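Local coordinates for protein superoxide dismutase 1 (PDB 2CW2) that probably converts superoxide radicals to hydrogen peroxide and molecular oxygen at a bound iron ion, as an enzyme of the iron/manganese superoxide dismutase family, at residues T64-L69 / A100-H105; W154-A159 / G173-E178. One frame throughout, in Å; residues are numbered along the deposited sequence.

Contact 1 (T64-L69 with A100-H105) packs the two long helices of the N-terminal alpha-hairpin domain and carries H105, one of the four iron ligands; contact 2 (W154-A159 with G173-E178) sits in the C-terminal domain, where the first strand of the sheet meets a loop. Their centres are about 16 Å apart, yet they touch. Q101 OE1 of contact 1 and W154 NE1 of contact 2 lie 2.9 Å apart, a hydrogen bond that crosses between the domains beside the metal. N104 then packs on W156, its OD1 3.2 Å from W156 CZ2. H57 from the first domain and D187 and H191 from the second complete the protein ligands.

Contact 1: T64-L69 / A100-H105; sequences TYVDTL and AQVYNH. With FE (Fe (III) ion), chain C.
Y65 and V102 mark the closest approach of the two helical segments, with 6.1 Å between Y65 CA and V102 CA. The segments run roughly antiparallel, their N-to-C directions 148° apart and their axes 9.1 Å from each other at closest. V66 CG2 butts against V102 CG2 at 3.5 Å, tight for two methyl groups, and the same V102 methyl touches Y65 CB.

Q101 lays its CB over one face of the Y65 ring, 3.6 Å from the centroid and almost exactly on the ring normal, a CH-pi contact. From there the glutamine bends at chi2 (-68°), which carries its amide to the phenol end of the ring. Q101 NE2 donates to Y65 OH over 3.0 Å in a nearly straight bond that lies in the amide plane. Helices 51-73 and 93-110 form the alpha-hairpin of the iron/manganese superoxide dismutases; helix 93-110 supplies H105 to the iron and Q101 to its water, and Y65 from helix 51-73 holds the Q101 amide.

Q101 NE2 also donates to the water on the iron, while Q101 OE1 accepts from N104 ND2 and from W154, so both ends of the amide are held. H105 binds the iron through NE2 at 1.9 Å. Its other nitrogen, ND1, donates in the ring plane to Q101 O at 2.8 Å. The ND1 bond and the iron at NE2 together hold the imidazole's rotation; H105 N reaches the same carbonyl from the opposite face. Y65 CE2 approaches H105 CE1 obliquely at 3.5 Å, and F150 of the second subunit packs on both Y65 and Q101.

Contact 2: W154-A159 / G173-E178; sequences WVWLIA and GNPIRE
P175 lies over the indole of W156, its CD 3.4 Å from the centroid of the five-membered ring and 10° off the normal, a CH-pi contact square on the face. G173 O lies at the edge of the same indole, tilted somewhat out of the ring plane, and accepts from W156 NE1 at 3.1 Å. This bond is bent (145° at the hydrogen), and the donor is tilted from the carbonyl plane. The six-membered end of the indole reaches the N174 side chain, where W156 CZ2 is 3.9 Å from N174 CG. W156 thereby meets three loop residues in a row, G173, N174 and P175.

The side chain of W156 leaves the strand toward the loop. I158, two residues on and on the same strand face, lies next to the P175 ring, though the detail of that contact is doubtful in the model. W154, at the other end, touches the loop more lightly: W154 CD1 is 4.2 Å from G173 O. Its indole N-H goes instead to Q101, and its ring meets the iron ligand H105 edge-to-face.

The loop has a turn of its own, with R177 N bonded to N174 O at 3.0 Å; beyond it R177 NH1 is tied to the backbone carbonyls of I88 and E91. Strand 153-159 runs between 164-170 and 181-187 in the antiparallel sheet of the C-terminal domain. V155 and L157 point away from the loop; V155 packs on F142, A145 and A146 and L157 on F138, all of helix 135-148, whereas W154 and W156 pack against N104 on helix 93-110.

Contact 1: T64-L69 / A100-H105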
loop_
_atom_site.group_PDB
_atom_site.type_symbol
_atom_site.label_atom_id
_atom_site.label_comp_id
_atom_site.label_asym_id
_atom_site.label_seq_id
_atom_site.Cartn_x
_atom_site.Cartn_y
_atom_site.Cartn_z
ATOM N N THR A 64 -4.542 14.090 -7.830
ATOM C CA THR A 64 -5.804 13.756 -7.186
ATOM C C THR A 64 -5.754 14.039 -5.696
ATOM O O THR A 64 -6.753 14.458 -5.106
ATOM C CB THR A 64 -6.186 12.298 -7.470
ATOM O OG1 THR A 64 -6.479 12.174 -8.861
ATOM C CG2 THR A 64 -7.515 11.923 -6.794
ATOM N N TYR A 65 -4.603 13.818 -5.071
ATOM C CA TYR A 65 -4.495 14.147 -3.656
ATOM C C TYR A 65 -4.741 15.652 -3.480
ATOM O O TYR A 65 -5.400 16.080 -2.523
ATOM C CB TYR A 65 -3.105 13.807 -3.094
ATOM C CG TYR A 65 -2.811 12.331 -2.817
ATOM C CD1 TYR A 65 -3.619 11.572 -1.978
ATOM C CD2 TYR A 65 -1.702 11.718 -3.385
ATOM C CE1 TYR A 65 -3.321 10.225 -1.715
ATOM C CE2 TYR A 65 -1.404 10.372 -3.148
ATOM C CZ TYR A 65 -2.211 9.638 -2.306
ATOM O OH TYR A 65 -1.900 8.311 -2.073
ATOM N N VAL A 66 -4.168 16.453 -4.372
ATOM C CA VAL A 66 -4.347 17.897 -4.302
ATOM C C VAL A 66 -5.831 18.250 -4.543
ATOM O O VAL A 66 -6.399 19.063 -3.822
ATOM C CB VAL A 66 -3.440 18.656 -5.313
ATOM C CG1 VAL A 66 -3.886 20.138 -5.465
ATOM C CG2 VAL A 66 -1.959 18.615 -4.874
ATOM N N ASP A 67 -6.443 17.655 -5.565
ATOM C CA ASP A 67 -7.883 17.854 -5.813
ATOM C C ASP A 67 -8.767 17.590 -4.589
ATOM O O ASP A 67 -9.684 18.383 -4.265
ATOM C CB ASP A 67 -8.355 16.950 -6.950
ATOM C CG ASP A 67 -7.729 17.298 -8.287
ATOM O OD1 ASP A 67 -7.796 16.448 -9.212
ATOM O OD2 ASP A 67 -7.132 18.369 -8.516
ATOM N N THR A 68 -8.520 16.453 -3.927
ATOM C CA THR A 68 -9.318 16.055 -2.758
ATOM C C THR A 68 -9.107 16.994 -1.589
ATOM O O THR A 68 -10.079 17.392 -0.926
ATOM C CB THR A 68 -9.034 14.596 -2.346
ATOM O OG1 THR A 68 -9.156 13.764 -3.498
ATOM C CG2 THR A 68 -10.140 14.072 -1.400
ATOM N N LEU A 69 -7.844 17.357 -1.339
ATOM C CA LEU A 69 -7.504 18.347 -0.309
ATOM C C LEU A 69 -8.258 19.657 -0.557
ATOM O O LEU A 69 -8.798 20.278 0.375
ATOM C CB LEU A 69 -5.998 18.614 -0.282
ATOM C CG LEU A 69 -5.508 19.575 0.804
ATOM C CD1 LEU A 69 -5.964 19.059 2.160
ATOM C CD2 LEU A 69 -3.980 19.770 0.775
ATOM N N ALA A 100 -0.178 15.444 3.773
ATOM C CA ALA A 100 1.072 14.695 3.875
ATOM C C ALA A 100 1.457 14.109 2.518
ATOM O O ALA A 100 2.587 14.302 2.045
ATOM C CB ALA A 100 0.961 13.588 4.943
ATOM N N GLN A 101 0.506 13.447 1.861
ATOM C CA GLN A 101 0.789 12.834 0.566
ATOM C C GLN A 101 1.123 13.874 -0.497
ATOM O O GLN A 101 1.983 13.636 -1.334
ATOM C CB GLN A 101 -0.363 11.937 0.115
ATOM C CG GLN A 101 -0.421 10.620 0.864
ATOM C CD GLN A 101 0.760 9.715 0.531
ATOM O OE1 GLN A 101 1.823 9.882 1.091
ATOM N NE2 GLN A 101 0.554 8.746 -0.358
ATOM N N VAL A 102 0.478 15.042 -0.455
ATOM C CA VAL A 102 0.794 16.072 -1.432
ATOM C C VAL A 102 2.256 16.502 -1.229
ATOM O O VAL A 102 3.028 16.557 -2.184
ATOM C CB VAL A 102 -0.141 17.301 -1.314
ATOM C CG1 VAL A 102 0.438 18.526 -2.084
ATOM C CG2 VAL A 102 -1.527 16.984 -1.816
ATOM N N TYR A 103 2.632 16.806 0.012
ATOM C CA TYR A 103 4.029 17.162 0.325
ATOM C C TYR A 103 5.012 16.035 -0.035
ATOM O O TYR A 103 6.071 16.272 -0.640
ATOM C CB TYR A 103 4.181 17.496 1.816
ATOM C CG TYR A 103 5.577 17.928 2.207
ATOM C CD1 TYR A 103 5.863 19.275 2.441
ATOM C CD2 TYR A 103 6.610 16.998 2.344
ATOM C CE1 TYR A 103 7.145 19.693 2.778
ATOM C CE2 TYR A 103 7.903 17.398 2.683
ATOM C CZ TYR A 103 8.153 18.757 2.902
ATOM O OH TYR A 103 9.418 19.176 3.239
ATOM N N ASN A 104 4.668 14.815 0.363
ATOM C CA ASN A 104 5.537 13.672 0.124
ATOM C C ASN A 104 5.879 13.502 -1.360
ATOM O O ASN A 104 7.022 13.203 -1.718
ATOM C CB ASN A 104 4.873 12.394 0.651
ATOM C CG ASN A 104 4.709 12.411 2.171
ATOM O OD1 ASN A 104 5.300 13.238 2.856
ATOM N ND2 ASN A 104 3.883 11.523 2.690
ATOM N N HIS A 105 4.880 13.663 -2.222
ATOM C CA HIS A 105 5.110 13.466 -3.646
ATOM C C HIS A 105 5.907 14.636 -4.255
ATOM O O HIS A 105 6.822 14.415 -5.061
ATOM C CB HIS A 105 3.787 13.183 -4.388
ATOM C CG HIS A 105 3.241 11.800 -4.140
ATOM N ND1 HIS A 105 2.388 11.506 -3.091
ATOM C CD2 HIS A 105 3.436 10.632 -4.802
ATOM C CE1 HIS A 105 2.082 10.214 -3.131
ATOM N NE2 HIS A 105 2.727 9.650 -4.143
HETATM FE FE FE C . 3.161 7.775 -4.457
HETATM O O HOH W 1 2.618 7.369 -2.209
#

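Contact 2: W154-A159 / G173-E178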
loop_
_atom_site.group_PDB
_atom_site.type_symbol
_atom_site.label_atom_id
_atom_site.label_comp_id
_atom_site.label_asym_id
_atom_site.label_seq_id
_atom_site.Cartn_x
_atom_site.Cartn_y
_atom_site.Cartn_z
ATOM N N TRP A 154 6.876 5.261 3.121
ATOM C CA TRP A 154 7.970 6.128 2.671
ATOM C C TRP A 154 9.191 5.841 3.522
ATOM O O TRP A 154 9.056 5.549 4.726
ATOM C CB TRP A 154 7.597 7.608 2.909
ATOM C CG TRP A 154 6.423 8.026 2.137
ATOM C CD1 TRP A 154 5.104 7.843 2.478
ATOM C CD2 TRP A 154 6.421 8.623 0.837
ATOM N NE1 TRP A 154 4.292 8.322 1.480
ATOM C CE2 TRP A 154 5.073 8.802 0.461
ATOM C CE3 TRP A 154 7.426 9.036 -0.053
ATOM C CZ2 TRP A 154 4.707 9.372 -0.765
ATOM C CZ3 TRP A 154 7.054 9.619 -1.258
ATOM C CH2 TRP A 154 5.717 9.763 -1.608
ATOM N N VAL A 155 10.379 6.010 2.951
ATOM C CA VAL A 155 11.598 6.012 3.757
ATOM C C VAL A 155 12.225 7.395 3.598
ATOM O O VAL A 155 12.269 7.936 2.490
ATOM C CB VAL A 155 12.582 4.906 3.337
ATOM C CG1 VAL A 155 13.863 4.966 4.194
ATOM C CG2 VAL A 155 11.933 3.545 3.456
ATOM N N TRP A 156 12.643 7.981 4.718
ATOM C CA TRP A 156 13.171 9.339 4.740
ATOM C C TRP A 156 14.597 9.348 5.283
ATOM O O TRP A 156 14.915 8.590 6.207
ATOM C CB TRP A 156 12.343 10.182 5.706
ATOM C CG TRP A 156 10.915 10.342 5.362
ATOM C CD1 TRP A 156 9.873 9.513 5.721
ATOM C CD2 TRP A 156 10.337 11.413 4.620
ATOM N NE1 TRP A 156 8.688 10.007 5.224
ATOM C CE2 TRP A 156 8.943 11.175 4.552
ATOM C CE3 TRP A 156 10.856 12.562 3.994
ATOM C CZ2 TRP A 156 8.065 12.039 3.896
ATOM C CZ3 TRP A 156 9.978 13.413 3.332
ATOM C CH2 TRP A 156 8.604 13.134 3.281
ATOM N N LEU A 157 15.450 10.185 4.697
ATOM C CA LEU A 157 16.678 10.613 5.359
ATOM C C LEU A 157 16.297 11.945 5.958
ATOM O O LEU A 157 15.807 12.833 5.241
ATOM C CB LEU A 157 17.829 10.827 4.360
ATOM C CG LEU A 157 19.071 11.408 5.074
ATOM C CD1 LEU A 157 19.569 10.402 6.103
ATOM C CD2 LEU A 157 20.162 11.675 4.081
ATOM N N ILE A 158 16.497 12.069 7.268
ATOM C CA ILE A 158 16.150 13.254 8.023
ATOM C C ILE A 158 17.380 13.860 8.704
ATOM O O ILE A 158 18.354 13.175 8.930
ATOM C CB ILE A 158 15.109 12.806 9.080
ATOM C CG1 ILE A 158 13.858 13.618 8.964
ATOM C CG2 ILE A 158 15.686 12.624 10.466
ATOM C CD1 ILE A 158 13.020 13.076 7.889
ATOM N N ALA A 159 17.330 15.157 8.977
ATOM C CA ALA A 159 18.238 15.778 9.941
ATOM C C ALA A 159 17.428 15.949 11.213
ATOM O O ALA A 159 16.364 16.573 11.210
ATOM C CB ALA A 159 18.702 17.139 9.446
ATOM N N GLY A 173 3.084 8.790 6.429
ATOM C CA GLY A 173 3.875 9.270 7.546
ATOM C C GLY A 173 5.010 10.171 7.099
ATOM O O GLY A 173 5.752 9.823 6.174
ATOM N N ASN A 174 5.147 11.314 7.772
ATOM C CA ASN A 174 6.066 12.391 7.353
ATOM C C ASN A 174 6.698 13.004 8.619
ATOM O O ASN A 174 6.009 13.439 9.525
ATOM C CB ASN A 174 5.289 13.442 6.541
ATOM C CG ASN A 174 6.155 14.618 6.067
ATOM O OD1 ASN A 174 6.008 15.105 4.927
ATOM N ND2 ASN A 174 7.014 15.102 6.932
ATOM N N PRO A 175 8.015 12.979 8.704
ATOM C CA PRO A 175 8.699 13.339 9.953
ATOM C C PRO A 175 8.576 14.817 10.314
ATOM O O PRO A 175 8.967 15.178 11.433
ATOM C CB PRO A 175 10.148 12.954 9.676
ATOM C CG PRO A 175 10.281 13.078 8.204
ATOM C CD PRO A 175 8.957 12.576 7.646
ATOM N N ILE A 176 8.015 15.631 9.421
ATOM C CA ILE A 176 7.701 17.006 9.784
ATOM C C ILE A 176 6.693 17.040 10.939
ATOM O O ILE A 176 6.652 18.010 11.711
ATOM C CB ILE A 176 7.223 17.809 8.559
ATOM C CG1 ILE A 176 8.397 18.100 7.629
ATOM C CG2 ILE A 176 6.504 19.116 8.965
ATOM C CD1 ILE A 176 7.960 18.591 6.272
ATOM N N ARG A 177 5.895 15.976 11.075
ATOM C CA ARG A 177 4.913 15.924 12.157
ATOM C C ARG A 177 5.645 15.971 13.512
ATOM O O ARG A 177 5.144 16.547 14.494
ATOM C CB ARG A 177 4.064 14.652 12.063
ATOM C CG ARG A 177 3.009 14.541 13.160
ATOM C CD ARG A 177 1.811 13.739 12.753
ATOM N NE ARG A 177 0.768 13.704 13.776
ATOM C CZ ARG A 177 -0.363 14.416 13.733
ATOM N NH1 ARG A 177 -0.596 15.266 12.731
ATOM N NH2 ARG A 177 -1.262 14.282 14.716
ATOM N N GLU A 178 6.816 15.349 13.554
ATOM C CA GLU A 178 7.700 15.448 14.712
ATOM C C GLU A 178 8.642 16.655 14.548
ATOM O O GLU A 178 8.358 17.568 13.769
ATOM C CB GLU A 178 8.429 14.117 14.958
ATOM C CG GLU A 178 8.420 13.142 13.779
ATOM C CD GLU A 178 7.097 12.412 13.558
ATOM O OE1 GLU A 178 6.980 11.729 12.532
ATOM O OE2 GLU A 178 6.171 12.500 14.393
#